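Local atomic coordinates of glycoside hydrolase (PDB entry 6ORH), a protein that probably hydrolyses alpha-L-fucosidic linkages as a family 29 glycoside hydrolase, helping to degrade host-derived carbohydrate antigens. Residues A[210-215]-A[254-259]; A[216-221]-A[240-245]; A[363-368]-A[428-433]. The protein carries 2 engineered substitutions. All coordinates share one frame; numbering follows the deposited sequence. Where two conformers were deposited one is given.

Contacts 1 and 2 belong to the catalytic barrel domain and touch each other, contact 2 nested in the chain loop that contact 1 closes; Arg-210 reaches the helix of contact 2 through NE. Contact 1 is buried and carries part of the glycan pocket, so aromatic and polar side chains gather at its strand ends. Contact 2, partly buried, joins a loop to the end of helix 238-243 by one backbone hydrogen bond and by packing Gln-242 and His-243 against the loop. Contact 3, centred about 32 Å from the centre of contact 1 in the F5/8 type C domain, is regular antiparallel pairing with one apolar face and one mostly polar. All three approach the second subunit.

Contact 1 of 3, residues A[210-215]-A[254-259]. Engineered in segment 210-215: Gln-215 (natural residue Glu). With GAL (beta-D-galactopyranose), chain C; NDG (2-acetamido-2-deoxy-alpha-D-glucopyranose), chain B; FUC (alpha-L-fucopyranose), chain D.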
loop_
_atom_site.group_PDB
_atom_site.type_symbol
_atom_site.label_atom_id
_atom_site.label_comp_id
_atom_site.label_asym_id
_atom_site.label_seq_id
_atom_site.Cartn_x
_atom_site.Cartn_y
_atom_site.Cartn_z
ATOM N N ARG A 210 -18.043 -0.039 10.121
ATOM C CA ARG A 210 -18.186 -0.789 8.879
ATOM C C ARG A 210 -17.033 -1.788 8.766
ATOM O O ARG A 210 -16.006 -1.670 9.445
ATOM C CB ARG A 210 -18.134 0.164 7.664
ATOM C CG ARG A 210 -16.751 0.776 7.397
ATOM C CD ARG A 210 -16.831 1.612 6.120
ATOM N NE ARG A 210 -15.486 2.088 5.754
ATOM C CZ ARG A 210 -14.911 3.155 6.290
ATOM N NH1 ARG A 210 -15.558 3.868 7.208
ATOM N NH2 ARG A 210 -13.669 3.479 5.903
ATOM N N TRP A 211 -17.206 -2.756 7.865
ATOM C CA TRP A 211 -16.106 -3.621 7.507
ATOM C C TRP A 211 -15.092 -2.858 6.655
ATOM O O TRP A 211 -15.501 -2.031 5.848
ATOM C CB TRP A 211 -16.715 -4.792 6.742
ATOM C CG TRP A 211 -15.685 -5.848 6.498
ATOM C CD1 TRP A 211 -14.665 -6.242 7.315
ATOM C CD2 TRP A 211 -15.592 -6.641 5.309
ATOM N NE1 TRP A 211 -13.933 -7.233 6.715
ATOM C CE2 TRP A 211 -14.481 -7.500 5.487
ATOM C CE3 TRP A 211 -16.340 -6.718 4.133
ATOM C CZ2 TRP A 211 -14.112 -8.445 4.523
ATOM C CZ3 TRP A 211 -15.976 -7.659 3.180
ATOM C CH2 TRP A 211 -14.869 -8.486 3.370
ATOM N N ILE A 212 -13.785 -3.128 6.846
ATOM C CA ILE A 212 -12.743 -2.494 6.038
ATOM C C ILE A 212 -12.681 -3.093 4.627
ATOM O O ILE A 212 -12.017 -2.528 3.749
ATOM C CB ILE A 212 -11.368 -2.554 6.731
ATOM C CG1 ILE A 212 -10.352 -1.572 6.128
ATOM C CG2 ILE A 212 -10.809 -3.978 6.705
ATOM C CD1 ILE A 212 -10.696 -0.090 6.376
ATOM N N GLY A 213 -13.351 -4.229 4.390
ATOM C CA GLY A 213 -13.488 -4.800 3.052
ATOM C C GLY A 213 -12.518 -5.949 2.775
ATOM O O GLY A 213 -12.507 -6.512 1.666
ATOM N N ASN A 214 -11.735 -6.325 3.794
ATOM C CA ASN A 214 -10.883 -7.503 3.677
ATOM C C ASN A 214 -10.677 -8.098 5.070
ATOM O O ASN A 214 -10.982 -7.455 6.058
ATOM C CB ASN A 214 -9.535 -7.199 3.008
ATOM C CG ASN A 214 -8.680 -6.267 3.833
ATOM O OD1 ASN A 214 -8.050 -6.680 4.809
ATOM N ND2 ASN A 214 -8.648 -4.989 3.462
ATOM N N GLN A 215 -10.099 -9.306 5.120
ATOM C CA GLN A 215 -9.799 -9.939 6.400
ATOM C C GLN A 215 -8.287 -10.102 6.542
ATOM O O GLN A 215 -7.821 -11.049 7.198
ATOM C CB GLN A 215 -10.566 -11.257 6.518
ATOM C CG GLN A 215 -12.077 -11.072 6.381
ATOM C CD GLN A 215 -12.881 -12.346 6.470
ATOM O OE1 GLN A 215 -12.352 -13.441 6.293
ATOM N NE2 GLN A 215 -14.153 -12.207 6.797
ATOM N N GLY A 254 -13.761 2.075 9.812
ATOM C CA GLY A 254 -13.513 0.852 9.027
ATOM C C GLY A 254 -12.668 -0.122 9.858
ATOM O O GLY A 254 -11.434 -0.079 9.831
ATOM N N GLU A 255 -13.349 -0.975 10.622
ATOM C CA GLU A 255 -12.672 -1.879 11.557
ATOM C C GLU A 255 -11.896 -2.943 10.777
ATOM O O GLU A 255 -12.439 -3.583 9.883
ATOM C CB GLU A 255 -13.765 -2.542 12.400
ATOM C CG GLU A 255 -13.239 -3.329 13.581
ATOM C CD GLU A 255 -14.408 -3.900 14.363
ATOM O OE1 GLU A 255 -15.087 -4.763 13.796
ATOM O OE2 GLU A 255 -14.620 -3.487 15.524
ATOM N N ALA A 256 -10.619 -3.169 11.149
ATOM C CA ALA A 256 -9.775 -4.118 10.419
ATOM C C ALA A 256 -9.699 -5.431 11.189
ATOM O O ALA A 256 -8.878 -5.537 12.096
ATOM C CB ALA A 256 -8.391 -3.523 10.261
ATOM N N ASP A 257 -10.542 -6.399 10.807
ATOM C CA ASP A 257 -10.570 -7.687 11.487
ATOM C C ASP A 257 -9.686 -8.680 10.755
ATOM O O ASP A 257 -9.677 -8.737 9.530
ATOM C CB ASP A 257 -12.011 -8.217 11.578
ATOM C CG ASP A 257 -12.703 -8.439 10.231
ATOM O OD1 ASP A 257 -12.540 -7.585 9.303
ATOM O OD2 ASP A 257 -13.400 -9.453 10.088
ATOM N N VAL A 258 -8.993 -9.527 11.525
ATOM C CA VAL A 258 -8.093 -10.482 10.899
ATOM C C VAL A 258 -7.819 -11.542 11.946
ATOM O O VAL A 258 -7.722 -11.210 13.132
ATOM C CB VAL A 258 -6.797 -9.793 10.414
ATOM C CG1 VAL A 258 -6.109 -8.996 11.528
ATOM C CG2 VAL A 258 -5.813 -10.805 9.814
ATOM N N SER A 259 -7.664 -12.778 11.479
ATOM C CA SER A 259 -7.353 -13.858 12.412
ATOM C C SER A 259 -5.844 -13.977 12.587
ATOM O O SER A 259 -5.076 -13.739 11.646
ATOM C CB SER A 259 -7.950 -15.143 11.920
ATOM O OG SER A 259 -7.744 -16.191 12.894
HETATM C C1 GAL C . -17.581 -10.902 5.223
HETATM C C2 GAL C . -18.960 -10.239 5.013
HETATM C C3 GAL C . -18.999 -8.838 5.641
HETATM C C4 GAL C . -18.383 -8.812 7.044
HETATM C C5 GAL C . -17.000 -9.472 6.965
HETATM C C6 GAL C . -16.261 -9.504 8.281
HETATM O O2 GAL C . -19.209 -10.109 3.604
HETATM O O3 GAL C . -20.365 -8.334 5.649
HETATM O O4 GAL C . -19.210 -9.534 8.002
HETATM O O5 GAL C . -17.209 -10.859 6.600
HETATM O O6 GAL C . -14.893 -9.933 8.044
HETATM C C1 NDG B . -15.930 -15.587 3.396
HETATM C C2 NDG B . -15.653 -15.351 4.887
HETATM C C3 NDG B . -16.632 -14.320 5.459
HETATM C C4 NDG B . -16.618 -13.009 4.614
HETATM C C5 NDG B . -16.738 -13.366 3.112
HETATM C C6 NDG B . -16.286 -12.088 2.367
HETATM C C7 NDG B . -14.646 -17.288 6.037
HETATM C C8 NDG B . -14.855 -18.657 6.647
HETATM O O5 NDG B . -15.748 -14.316 2.703
HETATM O O3 NDG B . -16.237 -14.057 6.826
HETATM O O4 NDG B . -17.819 -12.308 4.955
HETATM O O6 NDG B . -16.558 -12.244 0.992
HETATM O O7 NDG B . -13.531 -16.812 5.908
HETATM N N2 NDG B . -15.736 -16.640 5.587
HETATM O O1 NDG B . -17.255 -16.018 3.200
HETATM C C1 FUC D . -17.225 -13.926 7.797
HETATM C C2 FUC D . -17.715 -15.206 8.451
HETATM C C3 FUC D . -16.511 -15.887 9.091
HETATM C C4 FUC D . -15.955 -15.010 10.218
HETATM C C5 FUC D . -15.582 -13.636 9.607
HETATM C C6 FUC D . -15.190 -12.624 10.668
HETATM O O2 FUC D . -18.261 -16.034 7.409
HETATM O O3 FUC D . -16.919 -17.167 9.608
HETATM O O4 FUC D . -16.961 -14.899 11.265
HETATM O O5 FUC D . -16.694 -13.058 8.812
HETATM O O HOH W 1 -9.041 -6.627 7.900
HETATM O O HOH W 2 -7.929 -13.404 8.702
#
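Trp-211 lays one face of its indole under the bound galactose, whose C5 stands 3.5 Å above the ring plane, while Asp-257 meets the ring at its edge. Both side chains stand near the C-terminal ends of neighbouring parallel strands in a TIM-type barrel, the end at which such barrels hold their substrate. Strands 209-211 and 250-259 are joined by the bond from Glu-255 N to Arg-210 O (3.0 Å), followed by a weak one from Ile-212 N to Glu-255 O. Gly-254, lacking a side chain, lets the Arg-210 guanidinium lie with one face over its CA; NE of that arginine bonds to Leu-241 O. Ile-212 CG2 packs beside Ala-256 CB at 4.3 Å.

Past the bridged residues, toward the sugars, the chemistry turns polar. With CG of Asp-257 between its backbone N and carbonyl carbon (chi1 60°), the carboxylate faces Trp-211: OD1 takes a weak bond from NE1, the two planes 74° apart, and OD2 accepts from galactose O6 (2.6 Å). The fucose joined to O3 of the N-acetylglucosamine is hydrogen-bonded by His-28, His-77, His-78, Trp-39, Tyr-123 and Asn-171. Gln-215, engineered in place of glutamate, extends its chain beyond CG into the sugars, and its NE2 donates both to galactose O6 at 2.7 Å and to O3 of the N-acetylglucosamine at 2.8 Å.

Contact 2 of 3, residues A[216-221]-A[240-245]. With EDO (1,2-ethanediol), chain I.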
loop_
_atom_site.group_PDB
_atom_site.type_symbol
_atom_site.label_atom_id
_atom_site.label_comp_id
_atom_site.label_asym_id
_atom_site.label_seq_id
_atom_site.Cartn_x
_atom_site.Cartn_y
_atom_site.Cartn_z
ATOM N N ARG A 216 -7.531 -9.175 5.924
ATOM C CA ARG A 216 -6.074 -9.194 5.934
ATOM C C ARG A 216 -5.491 -8.202 6.938
ATOM O O ARG A 216 -4.275 -8.165 7.150
ATOM C CB ARG A 216 -5.526 -8.878 4.538
ATOM C CG ARG A 216 -5.722 -10.022 3.556
ATOM C CD ARG A 216 -5.446 -9.653 2.117
ATOM N NE ARG A 216 -6.648 -10.139 1.460
ATOM C CZ ARG A 216 -7.540 -9.397 0.816
ATOM N NH1 ARG A 216 -7.349 -8.098 0.637
ATOM N NH2 ARG A 216 -8.598 -9.990 0.296
ATOM N N GLY A 217 -6.359 -7.393 7.552
ATOM C CA GLY A 217 -5.906 -6.353 8.460
ATOM C C GLY A 217 -5.371 -5.126 7.720
ATOM O O GLY A 217 -4.511 -4.405 8.251
ATOM N N TYR A 218 -5.895 -4.896 6.502
ATOM C CA TYR A 218 -5.352 -3.837 5.669
ATOM C C TYR A 218 -6.370 -2.716 5.456
ATOM O O TYR A 218 -7.373 -2.900 4.771
ATOM C CB TYR A 218 -4.955 -4.399 4.298
ATOM C CG TYR A 218 -4.361 -3.365 3.368
ATOM C CD1 TYR A 218 -3.022 -3.025 3.460
ATOM C CD2 TYR A 218 -5.137 -2.717 2.405
ATOM C CE1 TYR A 218 -2.450 -2.089 2.611
ATOM C CE2 TYR A 218 -4.578 -1.771 1.554
ATOM C CZ TYR A 218 -3.237 -1.450 1.669
ATOM O OH TYR A 218 -2.615 -0.533 0.864
ATOM N N ALA A 219 -6.078 -1.543 6.015
ATOM C CA ALA A 219 -6.833 -0.337 5.687
ATOM C C ALA A 219 -6.150 0.363 4.516
ATOM O O ALA A 219 -4.923 0.349 4.379
ATOM C CB ALA A 219 -6.840 0.593 6.875
ATOM N N GLY A 220 -6.969 1.037 3.705
ATOM C CA GLY A 220 -6.408 1.754 2.562
ATOM C C GLY A 220 -5.719 3.069 2.949
ATOM O O GLY A 220 -5.822 3.575 4.073
ATOM N N ASP A 221 -4.983 3.598 1.958
ATOM C CA ASP A 221 -4.528 4.979 1.998
ATOM C C ASP A 221 -4.997 5.581 0.682
ATOM O O ASP A 221 -4.516 5.165 -0.373
ATOM C CB ASP A 221 -3.020 5.076 2.227
ATOM C CG ASP A 221 -2.546 6.483 2.586
ATOM O OD1 ASP A 221 -3.325 7.218 3.205
ATOM O OD2 ASP A 221 -1.390 6.804 2.275
ATOM N N TYR A 240 -14.629 0.942 -1.560
ATOM C CA TYR A 240 -15.379 1.968 -0.841
ATOM C C TYR A 240 -15.225 1.733 0.664
ATOM O O TYR A 240 -14.980 2.639 1.453
ATOM C CB TYR A 240 -16.839 1.971 -1.312
ATOM C CG TYR A 240 -17.630 3.130 -0.753
ATOM C CD1 TYR A 240 -17.451 4.414 -1.268
ATOM C CD2 TYR A 240 -18.527 2.954 0.302
ATOM C CE1 TYR A 240 -18.213 5.468 -0.789
ATOM C CE2 TYR A 240 -19.289 4.012 0.799
ATOM C CZ TYR A 240 -19.116 5.274 0.242
ATOM O OH TYR A 240 -19.832 6.323 0.760
ATOM N N LEU A 241 -15.334 0.456 1.066
ATOM C CA LEU A 241 -15.141 0.109 2.465
ATOM C C LEU A 241 -13.710 0.404 2.909
ATOM O O LEU A 241 -13.493 0.923 3.994
ATOM C CB LEU A 241 -15.428 -1.393 2.646
ATOM C CG LEU A 241 -16.889 -1.778 2.407
ATOM C CD1 LEU A 241 -17.019 -3.295 2.543
ATOM C CD2 LEU A 241 -17.815 -1.044 3.376
ATOM N N GLN A 242 -12.740 0.110 2.053
ATOM C CA GLN A 242 -11.325 0.096 2.427
ATOM C C GLN A 242 -10.753 1.508 2.532
ATOM O O GLN A 242 -9.788 1.727 3.272
ATOM C CB GLN A 242 -10.606 -0.752 1.377
ATOM C CG GLN A 242 -9.087 -0.755 1.442
ATOM C CD GLN A 242 -8.550 -1.723 0.398
ATOM O OE1 GLN A 242 -8.617 -2.943 0.578
ATOM N NE2 GLN A 242 -8.034 -1.200 -0.712
ATOM N N HIS A 243 -11.336 2.455 1.774
ATOM C CA HIS A 243 -10.802 3.815 1.731
ATOM C C HIS A 243 -11.779 4.824 2.322
ATOM O O HIS A 243 -11.407 5.987 2.517
ATOM C CB HIS A 243 -10.492 4.248 0.288
ATOM C CG HIS A 243 -9.426 3.430 -0.339
ATOM N ND1 HIS A 243 -8.075 3.660 -0.093
ATOM C CD2 HIS A 243 -9.477 2.390 -1.222
ATOM C CE1 HIS A 243 -7.327 2.797 -0.760
ATOM N NE2 HIS A 243 -8.172 1.983 -1.447
ATOM N N GLY A 244 -13.032 4.397 2.550
ATOM C CA GLY A 244 -14.104 5.331 2.866
ATOM C C GLY A 244 -14.364 6.328 1.732
ATOM O O GLY A 244 -13.955 6.126 0.598
ATOM N N ASP A 245 -15.049 7.413 2.101
ATOM C CA ASP A 245 -15.622 8.333 1.128
ATOM C C ASP A 245 -15.189 9.750 1.496
ATOM O O ASP A 245 -15.555 10.245 2.572
ATOM C CB ASP A 245 -17.133 8.233 1.201
ATOM C CG ASP A 245 -17.892 8.976 0.100
ATOM O OD1 ASP A 245 -17.294 9.883 -0.538
ATOM O OD2 ASP A 245 -19.084 8.628 -0.095
HETATM C C1 EDO I . 0.033 -6.689 5.503
HETATM O O1 EDO I . 0.425 -5.438 4.970
HETATM C C2 EDO I . -1.434 -6.725 5.736
HETATM O O2 EDO I . -1.974 -5.473 6.131
#
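Gly-220 and Gln-242 share the one hydrogen bond between the two segments, from Gly-220 N to Gln-242 O (2.9 Å, 147° at the hydrogen). The donor sits 32° off the carbonyl plane. This bond uses a carbonyl in the last turn of helix 238-243, where the chain has no further turn to supply an amide. Within segment 240-245, Gly-244 leaves the helix with a positive phi, a conformation that suits glycine, and Tyr-240 OH donates to Asp-245 OD2 at 2.6 Å, bridging the helix end to the chain that follows it.

Van der Waals contacts make up the rest. Because Gly-220 has no beta carbon, the His-243 imidazole can settle against its backbone, CE1 lying 3.6 Å from Gly-220 CA; ND1 of the same ring bonds to Pro-222 O. The extended chain of Gln-242 runs past Gly-220 with CG 3.6 Å from Gly-220 N, and carries its amide to the edge of the Tyr-218 ring. There OE1 lies in the ring plane, 3.9 Å from Tyr-218 CD2, with the amide and ring planes 84° apart.

His-411 of the second subunit brings its ring to His-243, and Asp-221 forms a salt bridge with Arg-417 of its own chain. In the fold, this is where the loop between strands 209-211 and 226-227 meets the end of helix 238-243, which leads into strand 250-259.

Contact 3 of 3, residues A[363-368]-A[428-433]; sequences PIQLEL and KIRVVI
Strands 364-368 and 428-433 run antiparallel, their axes 4.6 Å apart at closest and 159° between directions, with three reciprocal hydrogen-bonded pairs, Ile-364 with Ile-433, Leu-366 with Val-431 and Leu-368 with Ile-429. In the central pair Leu-366 N to Val-431 O and Val-431 N to Leu-366 O are both 2.8 Å. Between them lie the non-hydrogen-bonded pairs Gln-365 with Val-432 and Glu-367 with Arg-430, where CA-H groups point at carbonyl oxygens of the partner strand.

The six residues of the hydrogen-bonded pairs put branched aliphatic side chains on one face, as befits the inside of a beta sandwich; Ile-364, Leu-366 and Ile-433 all reach Trp-356. The other face bears Gln-365, Glu-367, Arg-430 and Val-432. Here Arg-430 grips Glu-367 side-on, NE at 2.7 Å and NH2 at 3.0 Å from the single oxygen OE1, which lies in the guanidinium plane. The carboxylate is turned 48° from that plane: NH2 meets OE1 on the syn side, NE from above. CG of Glu-367 stands anti to the backbone N (chi1 -177°), carrying the extended chain across to the arginine. Gln-365 lays its amide, roughly parallel, over part of one face of the guanidinium, NE2 3.2 Å above the plane near the rim. Two donors cannot bond, so this contact is van der Waals; the two bonds to Glu-367 OE1 fix the guanidinium's rotation. Trp-404, part of a glycan pocket, makes a cation-pi contact with Arg-430, and NH1 pairs with Glu-176 of the second subunit.

In the F5/8 type C domain, these strands are neighbours inside a five-stranded antiparallel sheet, flanked by strands 332-334 and 391-400, while Trp-356 belongs to the sheet packed against their apolar face.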
loop_
_atom_site.group_PDB
_atom_site.type_symbol
_atom_site.label_atom_id
_atom_site.label_comp_id
_atom_site.label_asym_id
_atom_site.label_seq_id
_atom_site.Cartn_x
_atom_site.Cartn_y
_atom_site.Cartn_z
ATOM N N PRO A 363 0.857 24.796 -0.011
ATOM C CA PRO A 363 1.277 23.877 1.058
ATOM C C PRO A 363 1.706 24.516 2.378
ATOM O O PRO A 363 2.268 25.625 2.411
ATOM C CB PRO A 363 2.459 23.131 0.432
ATOM C CG PRO A 363 3.071 24.144 -0.524
ATOM C CD PRO A 363 1.889 24.929 -1.060
ATOM N N ILE A 364 1.392 23.817 3.479
ATOM C CA ILE A 364 1.846 24.231 4.802
ATOM C C ILE A 364 3.044 23.392 5.228
ATOM O O ILE A 364 3.000 22.159 5.258
ATOM C CB ILE A 364 0.695 24.218 5.832
ATOM C CG1 ILE A 364 -0.315 25.338 5.588
ATOM C CG2 ILE A 364 1.253 24.284 7.265
ATOM C CD1 ILE A 364 -1.609 25.214 6.363
ATOM N N GLN A 365 4.125 24.085 5.613
ATOM C CA GLN A 365 5.354 23.395 5.930
ATOM C C GLN A 365 5.679 23.615 7.402
ATOM O O GLN A 365 5.920 24.757 7.805
ATOM C CB GLN A 365 6.474 23.932 5.042
ATOM C CG GLN A 365 7.823 23.310 5.354
ATOM C CD GLN A 365 8.781 23.635 4.241
ATOM O OE1 GLN A 365 8.556 23.269 3.085
ATOM N NE2 GLN A 365 9.810 24.395 4.569
ATOM N N LEU A 366 5.656 22.525 8.178
ATOM C CA LEU A 366 6.108 22.532 9.569
ATOM C C LEU A 366 7.516 21.948 9.607
ATOM O O LEU A 366 7.771 20.890 9.039
ATOM C CB LEU A 366 5.154 21.676 10.420
ATOM C CG LEU A 366 3.745 22.230 10.572
ATOM C CD1 LEU A 366 2.775 21.149 11.054
ATOM C CD2 LEU A 366 3.771 23.420 11.534
ATOM N N GLU A 367 8.461 22.635 10.277
ATOM C CA GLU A 367 9.810 22.094 10.370
ATOM C C GLU A 367 10.142 21.863 11.841
ATOM O O GLU A 367 9.918 22.762 12.672
ATOM C CB GLU A 367 10.822 23.065 9.752
ATOM C CG GLU A 367 12.248 22.524 9.748
ATOM C CD GLU A 367 13.204 23.339 8.888
ATOM O OE1 GLU A 367 12.800 23.774 7.802
ATOM O OE2 GLU A 367 14.358 23.559 9.314
ATOM N N LEU A 368 10.637 20.658 12.140
ATOM C CA LEU A 368 11.042 20.298 13.496
ATOM C C LEU A 368 12.561 20.342 13.552
ATOM O O LEU A 368 13.221 19.828 12.650
ATOM C CB LEU A 368 10.593 18.874 13.852
ATOM C CG LEU A 368 9.124 18.730 14.251
ATOM C CD1 LEU A 368 8.242 18.845 13.020
ATOM C CD2 LEU A 368 8.868 17.392 14.925
ATOM N N LYS A 428 16.761 17.738 11.497
ATOM C CA LYS A 428 15.693 18.570 10.971
ATOM C C LYS A 428 14.757 17.755 10.079
ATOM O O LYS A 428 15.202 16.992 9.223
ATOM C CB LYS A 428 16.253 19.794 10.249
ATOM C CG LYS A 428 17.103 20.684 11.158
ATOM C CD LYS A 428 17.558 21.959 10.510
ATOM C CE LYS A 428 18.465 22.775 11.410
ATOM N NZ LYS A 428 18.757 24.095 10.796
ATOM N N ILE A 429 13.454 17.944 10.317
ATOM C CA ILE A 429 12.399 17.224 9.610
ATOM C C ILE A 429 11.360 18.233 9.144
ATOM O O ILE A 429 11.063 19.182 9.867
ATOM C CB ILE A 429 11.763 16.169 10.555
ATOM C CG1 ILE A 429 12.783 15.157 11.103
ATOM C CG2 ILE A 429 10.592 15.467 9.879
ATOM C CD1 ILE A 429 13.432 15.600 12.417
ATOM N N ARG A 430 10.762 18.022 7.951
ATOM C CA ARG A 430 9.644 18.851 7.525
ATOM C C ARG A 430 8.423 17.962 7.317
ATOM O O ARG A 430 8.539 16.880 6.728
ATOM C CB ARG A 430 9.920 19.582 6.206
ATOM C CG ARG A 430 10.855 20.776 6.387
ATOM C CD ARG A 430 11.505 21.257 5.106
ATOM N NE ARG A 430 12.281 22.458 5.455
ATOM C CZ ARG A 430 12.988 23.187 4.585
ATOM N NH1 ARG A 430 13.005 22.883 3.294
ATOM N NH2 ARG A 430 13.658 24.245 5.014
ATOM N N VAL A 431 7.298 18.424 7.867
ATOM C CA VAL A 431 5.994 17.837 7.578
ATOM C C VAL A 431 5.268 18.842 6.693
ATOM O O VAL A 431 5.053 20.005 7.074
ATOM C CB VAL A 431 5.222 17.498 8.871
ATOM C CG1 VAL A 431 3.790 17.031 8.575
ATOM C CG2 VAL A 431 5.957 16.388 9.620
ATOM N N VAL A 432 4.862 18.387 5.493
ATOM C CA VAL A 432 4.258 19.296 4.535
ATOM C C VAL A 432 2.854 18.795 4.222
ATOM O O VAL A 432 2.708 17.714 3.646
ATOM C CB VAL A 432 5.099 19.449 3.255
ATOM C CG1 VAL A 432 4.507 20.500 2.320
ATOM C CG2 VAL A 432 6.558 19.790 3.557
ATOM N N ILE A 433 1.861 19.631 4.540
ATOM C CA ILE A 433 0.457 19.355 4.238
ATOM C C ILE A 433 0.138 19.990 2.883
ATOM O O ILE A 433 0.180 21.213 2.752
ATOM C CB ILE A 433 -0.483 19.850 5.356
ATOM C CG1 ILE A 433 -0.148 19.187 6.703
ATOM C CG2 ILE A 433 -1.952 19.640 4.969
ATOM C CD1 ILE A 433 -0.892 19.789 7.863
#